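Local coordinates for pectate lyase (Bacillus subtilis, PDB 5AMV), which cleaves polygalacturonate by calcium-dependent elimination, leaving oligosaccharides with an unsaturated galacturonosyl unit at their non-reducing ends, at residues K90-P94 and S95-K99; T105-E108 and A109-R112. One frame throughout, in Å; residues are numbered along the deposited sequence. Where two conformers were deposited one is given.

Contact 1. Residues K90-P94 and S95-K99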
loop_
_atom_site.group_PDB
_atom_site.type_symbol
_atom_site.label_atom_id
_atom_site.label_comp_id
_atom_site.label_asym_id
_atom_site.label_seq_id
_atom_site.Cartn_x
_atom_site.Cartn_y
_atom_site.Cartn_z
ATOM N N LYS A 90 -22.518 2.647 21.753
ATOM C CA LYS A 90 -22.888 3.070 23.097
ATOM C C LYS A 90 -21.776 2.800 24.124
ATOM O O LYS A 90 -21.468 3.654 24.979
ATOM C CB LYS A 90 -24.178 2.381 23.556
ATOM C CG LYS A 90 -24.787 3.049 24.788
ATOM C CD LYS A 90 -26.142 2.389 25.067
ATOM C CE LYS A 90 -26.930 3.156 26.127
ATOM N NZ LYS A 90 -26.670 2.571 27.453
ATOM N N ALA A 91 -21.155 1.634 24.052
ATOM C CA ALA A 91 -20.107 1.287 25.029
ATOM C C ALA A 91 -18.943 2.252 25.050
ATOM O O ALA A 91 -18.364 2.519 26.118
ATOM C CB ALA A 91 -19.580 -0.176 24.798
ATOM N N TYR A 92 -18.546 2.742 23.870
ATOM C CA TYR A 92 -17.297 3.474 23.786
ATOM C C TYR A 92 -17.457 4.954 23.386
ATOM O O TYR A 92 -16.465 5.623 23.034
ATOM C CB TYR A 92 -16.312 2.714 22.849
ATOM C CG TYR A 92 -16.164 1.297 23.346
ATOM C CD1 TYR A 92 -15.708 1.043 24.656
ATOM C CD2 TYR A 92 -16.536 0.209 22.544
ATOM C CE1 TYR A 92 -15.599 -0.263 25.154
ATOM C CE2 TYR A 92 -16.449 -1.095 23.015
ATOM C CZ TYR A 92 -15.984 -1.332 24.326
ATOM O OH TYR A 92 -15.913 -2.614 24.777
ATOM N N ASP A 93 -18.687 5.453 23.456
ATOM C CA ASP A 93 -18.934 6.861 23.159
ATOM C C ASP A 93 -18.027 7.719 24.057
ATOM O O ASP A 93 -18.064 7.560 25.273
ATOM C CB ASP A 93 -20.404 7.205 23.411
ATOM C CG ASP A 93 -20.786 8.571 22.838
ATOM O OD1 ASP A 93 -20.186 9.580 23.231
ATOM O OD2 ASP A 93 -21.655 8.623 21.940
ATOM N N PRO A 94 -17.217 8.619 23.471
ATOM C CA PRO A 94 -16.317 9.454 24.325
ATOM C C PRO A 94 -17.056 10.185 25.465
ATOM O O PRO A 94 -16.433 10.412 26.513
ATOM C CB PRO A 94 -15.756 10.474 23.330
ATOM C CG PRO A 94 -15.709 9.676 22.016
ATOM C CD PRO A 94 -17.001 8.894 22.029
ATOM N N SER A 95 -18.338 10.512 25.281
ATOM C CA SER A 95 -19.115 11.220 26.338
ATOM C C SER A 95 -19.292 10.415 27.620
ATOM O O SER A 95 -19.472 11.006 28.687
ATOM C CB SER A 95 -20.486 11.681 25.828
ATOM O OG SER A 95 -21.327 10.571 25.559
ATOM N N THR A 96 -19.189 9.083 27.535
ATOM C CA THR A 96 -19.326 8.204 28.708
ATOM C C THR A 96 -18.125 7.283 28.966
ATOM O O THR A 96 -17.949 6.761 30.098
ATOM C CB THR A 96 -20.578 7.312 28.607
ATOM O OG1 THR A 96 -20.487 6.518 27.408
ATOM C CG2 THR A 96 -21.858 8.142 28.579
ATOM N N TRP A 97 -17.305 7.066 27.928
ATOM C CA TRP A 97 -16.155 6.192 28.018
ATOM C C TRP A 97 -14.862 6.981 28.205
ATOM O O TRP A 97 -13.903 6.447 28.727
ATOM C CB TRP A 97 -16.047 5.341 26.727
ATOM C CG TRP A 97 -14.870 4.369 26.696
ATOM C CD1 TRP A 97 -13.727 4.456 25.908
ATOM C CD2 TRP A 97 -14.765 3.162 27.430
ATOM N NE1 TRP A 97 -12.899 3.357 26.159
ATOM C CE2 TRP A 97 -13.511 2.555 27.079
ATOM C CE3 TRP A 97 -15.588 2.540 28.388
ATOM C CZ2 TRP A 97 -13.096 1.330 27.617
ATOM C CZ3 TRP A 97 -15.184 1.340 28.925
ATOM C CH2 TRP A 97 -13.940 0.745 28.546
ATOM N N GLY A 98 -14.821 8.228 27.751
ATOM C CA GLY A 98 -13.577 8.992 27.784
ATOM C C GLY A 98 -12.714 8.581 26.603
ATOM O O GLY A 98 -13.235 8.018 25.629
ATOM N N LYS A 99 -11.411 8.867 26.694
ATOM C CA LYS A 99 -10.504 8.627 25.570
ATOM C C LYS A 99 -9.567 7.429 25.743
ATOM O O LYS A 99 -8.605 7.279 24.979
ATOM C CB LYS A 99 -9.714 9.905 25.235
ATOM C CG LYS A 99 -10.565 10.917 24.548
ATOM C CD LYS A 99 -9.797 12.214 24.280
ATOM C CE LYS A 99 -8.690 12.040 23.240
ATOM N NZ LYS A 99 -8.286 13.384 22.637
HETATM O O HOH W 1 -22.706 5.902 25.986
HETATM O O HOH W 2 -19.441 4.144 28.170
HETATM O O HOH W 3 -14.040 6.777 23.229
#
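Asp93 sits at the N-cap of the single-turn helix 94-97, just after helix 85-92, and its carbonyl O takes both Thr96 N and Trp97 N, so that one backbone oxygen gathers the first turn of the new helix. The two donors arrive differently: Trp97 N lies 2.8 Å from Asp93 O and nearly in line with the C=O bond, whereas Thr96 N comes from above the carbonyl plane. A further turn is closed by Gly98 N on Pro94 O at 3.0 Å, and Gly98 then leaves the helix with positive phi.

The carboxylate of Asp93 works on the same residues from the side-chain end. With CG anti to the backbone N (chi1 -168°), the group folds back over the helix start, and OD1 receives Ser95 N at 2.9 Å on its anti lone pair. Ser95 OG donates to the same OD1 at 2.8 Å, but from well above the carboxylate plane, so two bonds from one residue grip this oxygen.

On the other side of the bend the aromatic rings meet. Tyr92 turns an edge toward the indole, its CD1 standing over the face of Trp97 at 3.6 Å from CE2; the planes are 81° apart, a T-shaped pair. The hydroxyl of Tyr92 is held by Ser103 O and Glu107 N, while Lys100 makes a cation-pi contact with Trp97. Two waters tie Thr96 OG1 back to the preceding helix, one through Lys90 O and the other through Ala91 O, and a third joins Tyr92 O to Gly98 O.

The whole is a helix-to-helix corner at the protein surface, away from the calcium and glycan sites, in which an Asp N-cap starts the short second helix.

Contact 2. Residues T105-E108 and A109-R112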
loop_
_atom_site.group_PDB
_atom_site.type_symbol
_atom_site.label_atom_id
_atom_site.label_comp_id
_atom_site.label_asym_id
_atom_site.label_seq_id
_atom_site.Cartn_x
_atom_site.Cartn_y
_atom_site.Cartn_z
ATOM N N THR A 105 -16.534 -6.212 26.945
ATOM C CA THR A 105 -17.333 -7.142 26.130
ATOM C C THR A 105 -17.396 -6.786 24.644
ATOM O O THR A 105 -17.127 -7.622 23.770
ATOM C CB THR A 105 -18.786 -7.161 26.627
ATOM O OG1 THR A 105 -18.807 -7.306 28.055
ATOM C CG2 THR A 105 -19.609 -8.271 25.950
ATOM N N GLN A 106 -17.834 -5.548 24.369
ATOM C CA GLN A 106 -18.067 -5.185 22.974
ATOM C C GLN A 106 -16.797 -5.130 22.146
ATOM O O GLN A 106 -16.773 -5.611 20.990
ATOM C CB GLN A 106 -18.904 -3.900 22.808
ATOM C CG GLN A 106 -20.423 -4.125 22.968
ATOM C CD GLN A 106 -20.982 -5.176 22.015
ATOM O OE1 GLN A 106 -20.671 -5.170 20.819
ATOM N NE2 GLN A 106 -21.849 -6.055 22.533
ATOM N N GLU A 107 -15.723 -4.588 22.732
ATOM C CA GLU A 107 -14.449 -4.572 22.032
ATOM C C GLU A 107 -13.894 -5.980 21.864
ATOM O O GLU A 107 -13.347 -6.295 20.789
ATOM C CB GLU A 107 -13.447 -3.658 22.777
ATOM C CG GLU A 107 -12.033 -3.755 22.170
ATOM C CD GLU A 107 -11.889 -3.310 20.734
ATOM O OE1 GLU A 107 -12.832 -2.700 20.161
ATOM O OE2 GLU A 107 -10.767 -3.556 20.204
ATOM N N GLU A 108 -14.044 -6.847 22.889
ATOM C CA GLU A 108 -13.623 -8.227 22.725
ATOM C C GLU A 108 -14.378 -8.896 21.597
ATOM O O GLU A 108 -13.806 -9.677 20.852
ATOM C CB GLU A 108 -13.797 -9.052 24.011
ATOM C CG GLU A 108 -12.843 -8.552 25.113
ATOM C CD GLU A 108 -13.114 -9.160 26.478
ATOM O OE1 GLU A 108 -14.133 -9.846 26.672
ATOM O OE2 GLU A 108 -12.241 -8.914 27.355
ATOM N N ALA A 109 -15.678 -8.628 21.495
ATOM C CA ALA A 109 -16.473 -9.319 20.467
ATOM C C ALA A 109 -16.125 -8.766 19.081
ATOM O O ALA A 109 -16.097 -9.511 18.103
ATOM C CB ALA A 109 -17.945 -9.163 20.748
ATOM N N ARG A 110 -15.827 -7.468 19.019
ATOM C CA ARG A 110 -15.360 -6.867 17.745
ATOM C C ARG A 110 -14.033 -7.504 17.316
ATOM O O ARG A 110 -13.812 -7.819 16.114
ATOM C CB ARG A 110 -15.194 -5.326 17.897
ATOM C CG ARG A 110 -14.934 -4.616 16.495
ATOM C CD ARG A 110 -14.110 -3.319 16.666
ATOM N NE ARG A 110 -12.819 -3.633 17.305
ATOM C CZ ARG A 110 -11.774 -4.225 16.715
ATOM N NH1 ARG A 110 -11.778 -4.542 15.418
ATOM N NH2 ARG A 110 -10.692 -4.498 17.455
ATOM N N ALA A 111 -13.107 -7.649 18.255
ATOM C CA ALA A 111 -11.807 -8.223 17.916
ATOM C C ALA A 111 -11.965 -9.657 17.386
ATOM O O ALA A 111 -11.318 -10.031 16.413
ATOM C CB ALA A 111 -10.855 -8.185 19.136
ATOM N N ARG A 112 -12.824 -10.444 18.037
ATOM C CA ARG A 112 -13.095 -11.815 17.544
ATOM C C ARG A 112 -13.660 -11.795 16.133
ATOM O O ARG A 112 -13.265 -12.631 15.267
ATOM C CB ARG A 112 -14.011 -12.598 18.513
ATOM C CG ARG A 112 -13.281 -12.930 19.823
ATOM C CD ARG A 112 -14.120 -13.886 20.719
ATOM N NE ARG A 112 -15.475 -13.416 21.034
ATOM C CZ ARG A 112 -15.818 -12.722 22.122
ATOM N NH1 ARG A 112 -14.899 -12.382 23.025
ATOM N NH2 ARG A 112 -17.093 -12.340 22.273
HETATM O O HOH W 4 -18.187 -10.309 24.194
HETATM O O HOH W 5 -16.033 -11.154 25.375
#
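Glu107 and Arg110 run side by side and point the same way, and the guanidinium takes the carboxylate side-on: Arg110 NE bonds to Glu107 OE1 at 3.0 Å and Arg110 NH2 to Glu107 OE2 at 2.9 Å. Both oxygens lie almost in the guanidinium plane, whereas the two nitrogens stand above the carboxylate plane, the flat groups being turned 31° against each other. Both hydrogen bonds are nevertheless nearly straight. Glu107 reaches its partner by a bend at chi2 (62°), and Arg110 by one at chi3.

Outside the pair, Tyr88 OH bonds to Glu107 OE1 and Gln168 NE2 to Glu107 OE2, while Arg110 NH1 reaches Phe166 O and Gln114 OE1. Without the guanidinium, as with an alanine here, the buried carboxylate of Glu107 would probably lose its balancing charge and the Phe166 carbonyl this donor.

Arg112 approaches Glu108 in another manner. Its guanidinium turns a face to the backbone, with Glu108 O 3.6 Å above its plane, and NH1 comes within 3.6 Å of Glu108 CB. No direct salt bridge forms between these side chains; a water joins Glu108 OE1 to Arg112 NH1, and another links Thr105 O to Arg112 NH2. The main ionic partner of Arg112 is Asp80, which meets NE.

Behind these side chains the main chain is regular, with Ala111 N on Glu107 O at 2.9 Å and the neighbouring amides paired likewise. Ion pairing at i, i+3 beside a water-mediated i, i+4 pair is an intrahelical pattern, here on the first turns of helix 105-121, whose Glu107-Arg110 side faces the protein interior.

Of the helices concerned, 85-92 comes first and leads into contact 1, where the path bends into helix 94-97. A short connection through Ser103 follows, and contact 2 then opens on the first turns of helix 105-121. The two contacts therefore stand in series, neither nested nor crossed, and each closes only a local turn. Their centres lie about 15 Å apart, yet they touch: Tyr92 of contact 1 reaches the start of the later helix, and Ala91 packs near Gln106. Tyr88, from helix 85-92, bridges the two, its ring meeting that of Tyr92 edge-to-face. Together they join three consecutive helices of a region packed beside the parallel beta-helix characteristic of polysaccharide lyase family 1.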